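Caspase-3 (Porites astreoides, PDB 6WI4) probably acts as an apoptotic cysteine protease of the caspase family in a stony coral, cleaving protein substrates after aspartate residues. Local coordinates at residues Ala42-Leu46 and Leu173-Glu178; Asp1-Met6 and Leu222-Phe228; Asn7-Ile13 and His77-Ala82; Arg33-Asp39 and Arg161-Ser167. All coordinates share one frame; numbering follows the deposited sequence. Where two conformers were deposited one is given.

Contact 1: residues Ala42-Leu46 and Leu173-Glu178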
# COMPACT_ATOMS: atom_id res chain seq x y z
N ALA A 42 9.98 6.73 3.60
CA ALA A 42 8.97 7.10 4.58
C ALA A 42 8.21 5.87 5.08
O ALA A 42 7.93 5.75 6.28
CB ALA A 42 8.00 8.12 3.98
N LEU A 43 7.85 4.96 4.18
CA LEU A 43 7.14 3.76 4.62
C LEU A 43 8.02 2.88 5.49
O LEU A 43 7.53 2.27 6.44
CB LEU A 43 6.66 2.95 3.41
CG LEU A 43 5.41 3.44 2.71
CD1 LEU A 43 5.07 2.45 1.61
CD2 LEU A 43 4.24 3.60 3.69
N ALA A 44 9.30 2.77 5.14
CA ALA A 44 10.20 1.94 5.94
C ALA A 44 10.31 2.49 7.35
O ALA A 44 10.24 1.73 8.33
CB ALA A 44 11.57 1.86 5.27
N LYS A 45 10.44 3.81 7.48
CA LYS A 45 10.51 4.45 8.79
C LYS A 45 9.21 4.23 9.57
O LYS A 45 9.24 3.87 10.75
CB LYS A 45 10.79 5.94 8.60
CG LYS A 45 10.88 6.74 9.88
CD LYS A 45 11.20 8.22 9.61
CE LYS A 45 11.09 9.03 10.89
NZ LYS A 45 11.40 10.46 10.66
N LEU A 46 8.07 4.37 8.89
CA LEU A 46 6.78 4.19 9.55
C LEU A 46 6.58 2.75 10.00
O LEU A 46 6.19 2.49 11.15
CB LEU A 46 5.66 4.61 8.60
CG LEU A 46 4.26 4.28 9.10
CD1 LEU A 46 3.94 5.03 10.40
CD2 LEU A 46 3.21 4.57 8.03
N LEU A 173 -0.36 9.36 4.20
CA LEU A 173 -0.43 8.21 5.09
C LEU A 173 0.61 8.31 6.20
O LEU A 173 0.30 8.08 7.37
CB LEU A 173 -0.26 6.92 4.28
CG LEU A 173 -0.62 5.63 5.03
CD1 LEU A 173 -1.41 4.70 4.14
CD2 LEU A 173 0.63 4.99 5.56
N THR A 174 1.85 8.65 5.85
CA THR A 174 2.86 8.72 6.91
C THR A 174 2.56 9.87 7.88
O THR A 174 2.72 9.70 9.09
CB THR A 174 4.26 8.82 6.30
OG1 THR A 174 4.37 10.00 5.50
CG2 THR A 174 4.53 7.62 5.42
N LYS A 175 2.06 11.00 7.38
CA LYS A 175 1.70 12.11 8.26
C LYS A 175 0.57 11.72 9.21
O LYS A 175 0.67 11.90 10.43
CB LYS A 175 1.30 13.33 7.44
CG LYS A 175 0.92 14.54 8.26
CD LYS A 175 0.96 15.81 7.40
N VAL A 176 -0.51 11.15 8.67
CA VAL A 176 -1.64 10.79 9.52
C VAL A 176 -1.26 9.69 10.50
O VAL A 176 -1.63 9.74 11.68
CB VAL A 176 -2.85 10.37 8.67
CG1 VAL A 176 -3.94 9.77 9.56
CG2 VAL A 176 -3.41 11.55 7.89
N PHE A 177 -0.54 8.66 10.04
CA PHE A 177 -0.21 7.56 10.93
C PHE A 177 0.75 8.00 12.02
O PHE A 177 0.63 7.57 13.17
CB PHE A 177 0.38 6.38 10.16
CG PHE A 177 -0.64 5.46 9.50
CD1 PHE A 177 -1.74 5.97 8.80
CD2 PHE A 177 -0.49 4.08 9.55
CE1 PHE A 177 -2.66 5.12 8.18
CE2 PHE A 177 -1.38 3.23 8.93
CZ PHE A 177 -2.48 3.74 8.24
N GLU A 178 1.72 8.87 11.68
CA GLU A 178 2.61 9.39 12.72
C GLU A 178 1.83 10.13 13.79
O GLU A 178 2.09 9.96 14.99
CB GLU A 178 3.66 10.33 12.11
CG GLU A 178 4.78 9.63 11.39
CD GLU A 178 5.98 10.53 11.19
OE1 GLU A 178 7.11 10.04 11.37
OE2 GLU A 178 5.80 11.72 10.86
O HOH W 1 8.92 11.41 9.25
O HOH W 2 9.04 11.30 12.68

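Contact 2: residues Asp1-Met6 and Leu222-Phe228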
# COMPACT_ATOMS: atom_id res chain seq x y z
N ASP A 1 -13.90 -10.83 20.48
CA ASP A 1 -13.49 -9.48 20.82
C ASP A 1 -13.71 -8.55 19.62
O ASP A 1 -14.09 -9.00 18.53
CB ASP A 1 -12.02 -9.46 21.27
CG ASP A 1 -11.71 -8.34 22.25
OD1 ASP A 1 -11.80 -7.15 21.86
OD2 ASP A 1 -11.38 -8.64 23.42
N THR A 2 -13.51 -7.26 19.84
CA THR A 2 -13.71 -6.27 18.79
C THR A 2 -12.42 -5.57 18.38
O THR A 2 -12.48 -4.66 17.54
CB THR A 2 -14.73 -5.22 19.24
OG1 THR A 2 -14.26 -4.58 20.44
CG2 THR A 2 -16.09 -5.86 19.49
N ILE A 3 -11.27 -5.96 18.93
CA ILE A 3 -9.98 -5.38 18.59
C ILE A 3 -9.00 -6.51 18.29
O ILE A 3 -8.91 -7.47 19.06
CB ILE A 3 -9.44 -4.49 19.73
CG1 ILE A 3 -10.39 -3.31 19.96
CG2 ILE A 3 -8.04 -4.01 19.41
CD1 ILE A 3 -9.97 -2.40 21.10
N TYR A 4 -8.24 -6.38 17.19
CA TYR A 4 -7.24 -7.40 16.88
C TYR A 4 -6.13 -7.42 17.92
O TYR A 4 -5.71 -6.38 18.43
CB TYR A 4 -6.61 -7.13 15.51
CG TYR A 4 -7.50 -7.43 14.33
CD1 TYR A 4 -7.81 -8.74 13.99
CD2 TYR A 4 -8.01 -6.40 13.55
CE1 TYR A 4 -8.62 -9.02 12.91
CE2 TYR A 4 -8.82 -6.68 12.45
CZ TYR A 4 -9.12 -7.97 12.15
OH TYR A 4 -9.93 -8.24 11.06
N LYS A 5 -5.64 -8.63 18.22
CA LYS A 5 -4.46 -8.76 19.06
C LYS A 5 -3.25 -8.15 18.37
O LYS A 5 -2.95 -8.48 17.22
CB LYS A 5 -4.20 -10.23 19.37
N MET A 6 -2.56 -7.25 19.07
CA MET A 6 -1.36 -6.60 18.55
C MET A 6 -0.45 -6.34 19.75
O MET A 6 -0.42 -5.25 20.32
CB MET A 6 -1.67 -5.30 17.81
CG MET A 6 -2.43 -5.47 16.50
SD MET A 6 -1.43 -6.15 15.18
CE MET A 6 -0.56 -4.68 14.65
N LEU A 222 -12.00 -6.33 7.19
CA LEU A 222 -11.70 -6.46 8.61
C LEU A 222 -12.97 -6.80 9.41
O LEU A 222 -14.08 -6.40 9.06
CB LEU A 222 -11.08 -5.18 9.14
CG LEU A 222 -9.77 -4.73 8.48
CD1 LEU A 222 -9.31 -3.44 9.12
CD2 LEU A 222 -8.70 -5.80 8.58
N ARG A 223 -12.77 -7.58 10.48
CA ARG A 223 -13.84 -7.97 11.39
C ARG A 223 -13.72 -7.33 12.76
O ARG A 223 -14.62 -7.51 13.60
CB ARG A 223 -13.84 -9.50 11.57
CG ARG A 223 -14.07 -10.29 10.31
CD ARG A 223 -13.91 -11.79 10.63
NE ARG A 223 -12.57 -12.06 11.13
CZ ARG A 223 -12.26 -12.53 12.34
NH1 ARG A 223 -10.99 -12.70 12.66
NH2 ARG A 223 -13.21 -12.83 13.22
N LYS A 224 -12.61 -6.65 13.03
CA LYS A 224 -12.34 -5.96 14.28
C LYS A 224 -11.68 -4.63 13.95
O LYS A 224 -11.22 -4.41 12.82
CB LYS A 224 -11.44 -6.79 15.19
CG LYS A 224 -11.92 -8.21 15.45
CD LYS A 224 -10.92 -8.99 16.29
CE LYS A 224 -11.37 -10.43 16.46
NZ LYS A 224 -10.33 -11.24 17.17
N GLU A 225 -11.61 -3.74 14.95
CA GLU A 225 -10.78 -2.55 14.82
C GLU A 225 -9.31 -2.95 14.88
O GLU A 225 -8.91 -3.83 15.66
CB GLU A 225 -11.10 -1.54 15.92
CG GLU A 225 -12.23 -0.59 15.56
CD GLU A 225 -13.59 -1.22 15.74
OE1 GLU A 225 -13.98 -1.43 16.91
OE2 GLU A 225 -14.26 -1.50 14.73
N LEU A 226 -8.49 -2.31 14.06
CA LEU A 226 -7.05 -2.54 14.04
C LEU A 226 -6.39 -1.34 14.68
O LEU A 226 -6.24 -0.29 14.06
CB LEU A 226 -6.55 -2.77 12.61
CG LEU A 226 -5.19 -3.45 12.40
CD1 LEU A 226 -4.98 -3.72 10.92
CD2 LEU A 226 -4.04 -2.64 12.96
N TYR A 227 -5.99 -1.49 15.94
CA TYR A 227 -5.15 -0.53 16.64
C TYR A 227 -3.73 -1.05 16.66
O TYR A 227 -3.49 -2.20 17.05
CB TYR A 227 -5.63 -0.32 18.07
CG TYR A 227 -6.95 0.40 18.24
CD1 TYR A 227 -7.00 1.78 18.26
CD2 TYR A 227 -8.12 -0.31 18.41
CE1 TYR A 227 -8.20 2.45 18.43
CE2 TYR A 227 -9.33 0.34 18.59
CZ TYR A 227 -9.36 1.72 18.60
OH TYR A 227 -10.55 2.39 18.77
N PHE A 228 -2.78 -0.22 16.23
CA PHE A 228 -1.38 -0.63 16.26
C PHE A 228 -0.82 -0.68 17.68
O PHE A 228 0.15 -1.41 17.92
CB PHE A 228 -0.54 0.29 15.36
CG PHE A 228 -0.76 0.04 13.90
CD1 PHE A 228 -0.21 -1.06 13.28
CD2 PHE A 228 -1.57 0.89 13.15
CE1 PHE A 228 -0.42 -1.31 11.93
CE2 PHE A 228 -1.79 0.65 11.81
CZ PHE A 228 -1.23 -0.44 11.20
O HOH W 3 -14.89 -4.29 15.91
O HOH W 4 -5.59 -4.05 17.11
O HOH W 5 -7.39 -10.88 17.42

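Contact 3: residues Asn7-Ile13 and His77-Ala82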
# COMPACT_ATOMS: atom_id res chain seq x y z
N ASN A 7 0.29 -7.38 20.16
CA ASN A 7 1.16 -7.24 21.32
C ASN A 7 2.54 -7.87 21.19
O ASN A 7 3.32 -7.77 22.15
CB ASN A 7 0.46 -7.81 22.58
CG ASN A 7 0.10 -9.28 22.45
OD1 ASN A 7 0.75 -10.04 21.75
ND2 ASN A 7 -0.93 -9.69 23.17
N LYS A 8 2.88 -8.50 20.07
CA LYS A 8 4.21 -9.10 19.96
C LYS A 8 5.27 -8.02 19.77
O LYS A 8 5.02 -6.98 19.15
CB LYS A 8 4.25 -10.09 18.79
CG LYS A 8 3.36 -11.32 18.96
CD LYS A 8 3.61 -12.03 20.28
CE LYS A 8 2.90 -13.37 20.35
NZ LYS A 8 3.56 -14.42 19.52
N SER A 9 6.47 -8.27 20.31
CA SER A 9 7.56 -7.29 20.22
C SER A 9 7.88 -6.96 18.78
O SER A 9 8.16 -5.79 18.44
CB SER A 9 8.80 -7.83 20.93
OG SER A 9 8.51 -8.26 22.24
N THR A 10 7.90 -7.96 17.92
CA THR A 10 7.89 -7.80 16.47
C THR A 10 6.50 -8.20 16.00
O THR A 10 6.12 -9.37 16.11
CB THR A 10 8.97 -8.64 15.81
OG1 THR A 10 10.26 -8.18 16.25
CG2 THR A 10 8.88 -8.54 14.30
N ARG A 11 5.74 -7.23 15.47
CA ARG A 11 4.34 -7.49 15.14
C ARG A 11 4.19 -8.41 13.94
O ARG A 11 3.20 -9.14 13.83
CB ARG A 11 3.62 -6.17 14.84
CG ARG A 11 3.58 -5.19 15.98
CD ARG A 11 2.52 -5.56 17.02
NE ARG A 11 2.14 -4.37 17.77
CZ ARG A 11 2.57 -4.07 18.99
NH1 ARG A 11 2.18 -2.94 19.56
NH2 ARG A 11 3.37 -4.90 19.65
N GLY A 12 5.16 -8.40 13.04
CA GLY A 12 5.05 -9.14 11.81
C GLY A 12 6.04 -8.59 10.80
O GLY A 12 6.84 -7.71 11.12
N ILE A 13 5.97 -9.13 9.61
CA ILE A 13 6.82 -8.69 8.50
C ILE A 13 6.07 -7.63 7.72
O ILE A 13 4.85 -7.72 7.53
CB ILE A 13 7.20 -9.88 7.60
CG1 ILE A 13 7.98 -10.92 8.42
CG2 ILE A 13 8.03 -9.41 6.40
CD1 ILE A 13 8.06 -12.26 7.74
N HIS A 77 4.06 -17.64 10.38
CA HIS A 77 3.61 -16.40 10.99
C HIS A 77 3.06 -16.60 12.40
O HIS A 77 2.54 -15.65 12.99
CB HIS A 77 2.56 -15.71 10.11
CG HIS A 77 3.09 -15.24 8.79
ND1 HIS A 77 3.66 -14.00 8.60
CD2 HIS A 77 3.13 -15.85 7.58
CE1 HIS A 77 4.02 -13.87 7.34
NE2 HIS A 77 3.71 -14.98 6.70
N THR A 78 3.18 -17.80 12.96
CA THR A 78 2.77 -18.02 14.35
C THR A 78 3.38 -17.03 15.34
O THR A 78 2.65 -16.59 16.25
CB THR A 78 3.09 -19.47 14.75
OG1 THR A 78 2.42 -20.37 13.85
CG2 THR A 78 2.64 -19.76 16.19
N PRO A 79 4.65 -16.62 15.24
CA PRO A 79 5.16 -15.63 16.21
C PRO A 79 4.67 -14.21 15.98
O PRO A 79 5.01 -13.32 16.76
CB PRO A 79 6.69 -15.71 16.03
CG PRO A 79 6.89 -16.27 14.69
CD PRO A 79 5.74 -17.18 14.42
N TYR A 80 3.85 -13.98 14.96
CA TYR A 80 3.45 -12.63 14.57
C TYR A 80 1.96 -12.43 14.78
O TYR A 80 1.18 -13.38 14.84
CB TYR A 80 3.78 -12.37 13.09
CG TYR A 80 5.25 -12.51 12.76
CD1 TYR A 80 6.22 -11.90 13.54
CD2 TYR A 80 5.65 -13.25 11.66
CE1 TYR A 80 7.57 -12.03 13.22
CE2 TYR A 80 7.00 -13.39 11.35
CZ TYR A 80 7.94 -12.78 12.13
OH TYR A 80 9.27 -12.92 11.80
N ASP A 81 1.57 -11.15 14.84
CA ASP A 81 0.18 -10.75 14.97
C ASP A 81 -0.44 -10.23 13.68
O ASP A 81 -1.67 -10.14 13.60
CB ASP A 81 0.04 -9.65 16.03
CG ASP A 81 0.28 -10.14 17.45
OD1 ASP A 81 -0.03 -11.32 17.73
OD2 ASP A 81 0.77 -9.34 18.26
N ALA A 82 0.37 -9.88 12.69
CA ALA A 82 -0.14 -9.15 11.53
C ALA A 82 0.87 -9.28 10.39
O ALA A 82 2.00 -9.74 10.60
CB ALA A 82 -0.38 -7.68 11.88
O HOH W 6 0.14 -12.15 20.08
O HOH W 7 1.09 -14.29 17.66
O HOH W 8 1.82 -16.43 19.55
O HOH W 9 7.16 -11.72 17.03
O HOH W 10 3.98 -11.19 9.25

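Contact 4: residues Arg33-Asp39 and Arg161-Ser167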
# COMPACT_ATOMS: atom_id res chain seq x y z
N ARG A 33 9.67 6.57 -12.14
CA ARG A 33 8.79 7.09 -11.09
C ARG A 33 9.59 7.95 -10.11
O ARG A 33 9.80 7.60 -8.94
CB ARG A 33 8.07 5.93 -10.41
CG ARG A 33 7.14 5.14 -11.35
CD ARG A 33 6.33 4.04 -10.64
NE ARG A 33 5.55 4.63 -9.57
CZ ARG A 33 5.88 4.62 -8.28
NH1 ARG A 33 6.97 3.97 -7.86
NH2 ARG A 33 5.12 5.27 -7.42
N ASN A 34 10.03 9.10 -10.62
CA ASN A 34 10.84 10.02 -9.84
C ASN A 34 10.11 10.41 -8.55
O ASN A 34 8.92 10.73 -8.57
CB ASN A 34 11.14 11.26 -10.69
CG ASN A 34 11.40 10.89 -12.14
OD1 ASN A 34 12.47 10.39 -12.47
ND2 ASN A 34 10.41 11.12 -13.01
N GLY A 35 10.83 10.36 -7.43
CA GLY A 35 10.24 10.63 -6.14
C GLY A 35 9.84 9.40 -5.36
O GLY A 35 9.57 9.51 -4.15
N THR A 36 9.78 8.23 -6.00
CA THR A 36 9.32 7.05 -5.27
C THR A 36 10.25 6.67 -4.11
O THR A 36 9.78 6.10 -3.12
CB THR A 36 9.14 5.87 -6.23
OG1 THR A 36 8.46 4.81 -5.55
CG2 THR A 36 10.48 5.35 -6.75
N ASP A 37 11.55 6.99 -4.19
CA ASP A 37 12.44 6.63 -3.10
C ASP A 37 12.08 7.36 -1.81
O ASP A 37 12.26 6.82 -0.72
CB ASP A 37 13.90 6.94 -3.46
CG ASP A 37 14.49 5.97 -4.47
OD1 ASP A 37 13.82 5.00 -4.87
OD2 ASP A 37 15.65 6.20 -4.89
N VAL A 38 11.55 8.58 -1.93
CA VAL A 38 11.06 9.31 -0.77
C VAL A 38 9.93 8.54 -0.10
O VAL A 38 9.88 8.43 1.13
CB VAL A 38 10.61 10.73 -1.19
CG1 VAL A 38 10.02 11.48 -0.01
CG2 VAL A 38 11.77 11.51 -1.79
N ASP A 39 9.02 7.99 -0.90
CA ASP A 39 7.93 7.17 -0.37
C ASP A 39 8.47 5.90 0.28
O ASP A 39 8.02 5.50 1.36
CB ASP A 39 6.97 6.77 -1.49
CG ASP A 39 5.98 7.86 -1.86
OD1 ASP A 39 5.98 8.97 -1.28
OD2 ASP A 39 5.18 7.57 -2.77
N ARG A 161 2.04 11.52 -8.02
CA ARG A 161 3.31 11.43 -7.33
C ARG A 161 4.10 12.70 -7.63
O ARG A 161 4.13 13.14 -8.78
CB ARG A 161 4.09 10.20 -7.81
CG ARG A 161 5.59 10.17 -7.45
CD ARG A 161 6.26 8.92 -8.03
NE ARG A 161 5.71 8.59 -9.34
CZ ARG A 161 6.01 9.21 -10.48
NH1 ARG A 161 6.90 10.20 -10.50
NH2 ARG A 161 5.43 8.84 -11.61
N ASN A 162 4.72 13.28 -6.60
CA ASN A 162 5.59 14.43 -6.80
C ASN A 162 7.05 14.00 -6.81
O ASN A 162 7.49 13.22 -5.96
CB ASN A 162 5.37 15.48 -5.71
CG ASN A 162 6.19 16.74 -5.96
OD1 ASN A 162 7.28 16.90 -5.42
ND2 ASN A 162 5.68 17.62 -6.81
N SER A 163 7.82 14.55 -7.76
CA SER A 163 9.18 14.09 -7.96
C SER A 163 10.10 14.45 -6.80
O SER A 163 11.10 13.76 -6.57
CB SER A 163 9.74 14.67 -9.25
OG SER A 163 9.79 16.09 -9.17
N VAL A 164 9.77 15.49 -6.05
CA VAL A 164 10.60 15.92 -4.92
C VAL A 164 10.12 15.31 -3.61
O VAL A 164 10.93 14.80 -2.83
CB VAL A 164 10.62 17.46 -4.85
CG1 VAL A 164 11.42 17.92 -3.64
CG2 VAL A 164 11.18 18.05 -6.14
N ASN A 165 8.81 15.34 -3.37
CA ASN A 165 8.24 15.03 -2.06
C ASN A 165 7.61 13.65 -1.98
O ASN A 165 7.21 13.25 -0.88
CB ASN A 165 7.19 16.06 -1.68
CG ASN A 165 7.74 17.45 -1.66
OD1 ASN A 165 8.77 17.70 -1.04
ND2 ASN A 165 7.07 18.37 -2.34
N GLY A 166 7.49 12.93 -3.08
CA GLY A 166 6.82 11.64 -3.05
C GLY A 166 5.35 11.77 -3.38
O GLY A 166 4.85 12.83 -3.74
N SER A 167 4.63 10.66 -3.21
CA SER A 167 3.24 10.63 -3.65
C SER A 167 2.30 11.27 -2.63
O SER A 167 2.56 11.27 -1.41
CB SER A 167 2.78 9.20 -3.95
OG SER A 167 2.70 8.42 -2.77
O HOH W 11 6.60 10.54 0.99

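Contact 1: residues Ala42-Leu46 and Leu173-Glu178
L46 fills the middle of the contact, its two methyls parted between partners on the helix opposite. CD2 meets CD2 of L173 at 3.6 Å, while CD1 rests on F177 CB at 3.8 Å. The fork reaches this place because CG stands opposite the backbone N (chi1 171°), which carries the branch out across the gap, nearly at right angles to both partners. L173 is shared: its CD2 also lies 4.0 Å above the ring centre of F177, one turn further along its helix. L43 joins less closely (CD2 to L173 CD2 4.3 Å) and also packs on I16, S86 and L88 of the central sheet. Outward comes a pair of small groups, A42 CB against T174 CG2 at 3.8 Å; T174 turns this methyl to the contact and gives its hydroxyl to its own helix, at Q171 and I170. At the solvent edge K45 and E178 stop short of a salt bridge, with K45 NZ 4.4 Å from E178 OE1. Two waters span them, each accepting from the ammonium, one weakly, and donating to OE1. The segment axes are 10.3 Å apart and cross at 19°, a near-parallel pairing of two helices on one side of the caspase sheet. Cohesion is therefore mainly apolar, and the opposite charges at the edge probably add only a hydrated, screened attraction.

Contact 2: residues Asp1-Met6 and Leu222-Phe228
A single parallel beta bridge, I3 with E225, joins the N-terminal segment D1-M6 to the stretch L222-F228 that follows strand 217-220, outermost within this chain. E225 N donates to T2 O at 2.9 Å, and Y4 N returns a nearly straight bond to E225 O at 3.0 Å (167°). The Y4 ring dips beside this bridge and lies under K224, whose CB sits over the ring face, 3.8 Å from the centroid of Y4, in a CH-pi contact. From there the extended lysine chain runs past the I3 carbonyl carbon, and its NZ reaches a water that also accepts from K5 N. The tyrosine hydroxyl is gripped from two directions: Y4 OH accepts from R223 N at 3.0 Å (171°) and is hydrogen-bonded to D146, the aspartate that R223 NE also meets in a salt bridge. The N-terminal segment thus meets a stretch close to the C-terminus beside the sheet, where L226 and F228 pack on I186 of helix 186-197. I3 CD1 touches Y227 CE2 at 3.8 Å. M6, bent at chi2 and chi3, lies alongside F228 with its CE 3.9 Å from F228 CD1, and a water donates to both Y4 O and Y227 O. At the terminus D1 OD1 accepts from T2 N and I3 N, which arrive from opposite faces of the carboxylate; the bond from I3 N closes an Asx turn.

Contact 3: residues Asn7-Ile13 and His77-Ala82
Y80 lays one ring face over the backbone of G12, with its CD1 3.5 Å from G12 CA, while P79 CG covers the other face. T10 O comes to the ring edge in its plane, and I13 CD1 touches CE2 of Y80 at 3.9 Å. An alanine here is likely to leave G12 and I13 without their cover and open a gap beside P79. A side chain at G12 would run into A82 O, which instead accepts a CA-H...O contact from G12 CA at 3.3 Å. D81 turns its carboxylate toward the segment N7-I13: OD2 takes N7 N at 2.8 Å and K8 N at 2.9 Å, from opposite faces of its plane. Its own N donates to R11 O at 2.8 Å. K8, bent at chi2 and chi4, lies with CG against D81 OD2; its NZ bonds weakly to P79 O and donates to two waters near T78 O. One water links I13 N, H77 ND1 and A82 O, while H77 NE2 bonds to M72 O. Where the parallel strands 13-18 and 83-88 begin, two loops are thus held mainly by main-chain N-H groups, two of them on one oxygen of D81, which would probably stabilise it as a carboxylate.

Contact 4: residues Arg33-Asp39 and Arg161-Ser167
R161 spreads its guanidinium flat over R33, whose CA lies 3.5 Å above the centre of the R161 plane, and NH1 donates to N34 O at 2.8 Å, a little tilted from that plane. CG anti to the backbone N (chi1 165°) and an extended chi2 carry CD over one face of the R33 guanidinium; the bend at chi3 then turns the R161 guanidinium across R33, the two planes 83° apart. Both arginines form salt bridges to acidic side-chain groups of the bound peptide, and the side-chain amides of N34 and N162 add hydrogen bonds to it, consistent with a substrate cleft that selects for acids. A leucine in place of R161 would probably leave N34 O without its donor and the bound peptide with one charged partner fewer. D39 grips S167 with both oxygens on their syn sides: OD1 accepts S167 N at 2.9 Å, OD2 the hydroxyl OG of S167 at 2.6 Å. S167 OG sits between its own N and carbonyl carbon (chi1 68°), from where it also caps I170 N. The backbones close in at two glycines: a CB on G35 would strike N162 O, and one on G166 would strike D39 OD1. V38 CG1 rests on N165 O at 3.4 Å. The N-terminal end of helix 36-49 is thus held to the hairpin of strands 156-162 and 166-167, directly ahead of helix 168-180.

Contacts 1 and 4 share helix 36-49: its middle pairs with helix 168-180 in contact 1, and its N-terminal end meets the hairpin leading into that helix in contact 4. Chemistry shifts accordingly, from leucine packing with a hydrated edge to arginines, a buried carboxylate and bound peptide. Contacts 2 and 3 lie at the other end of the fold, their centres about 32 and 30 Å from that of contact 4, and are knit by main-chain bonds and waters. They adjoin, R11 NH1 reaching F228 O. F228 in turn touches F177, carrying contact 2 toward contact 1. All four are partly buried, contact 1 lying nearest the chain centre and contacts 2 and 3 furthest out.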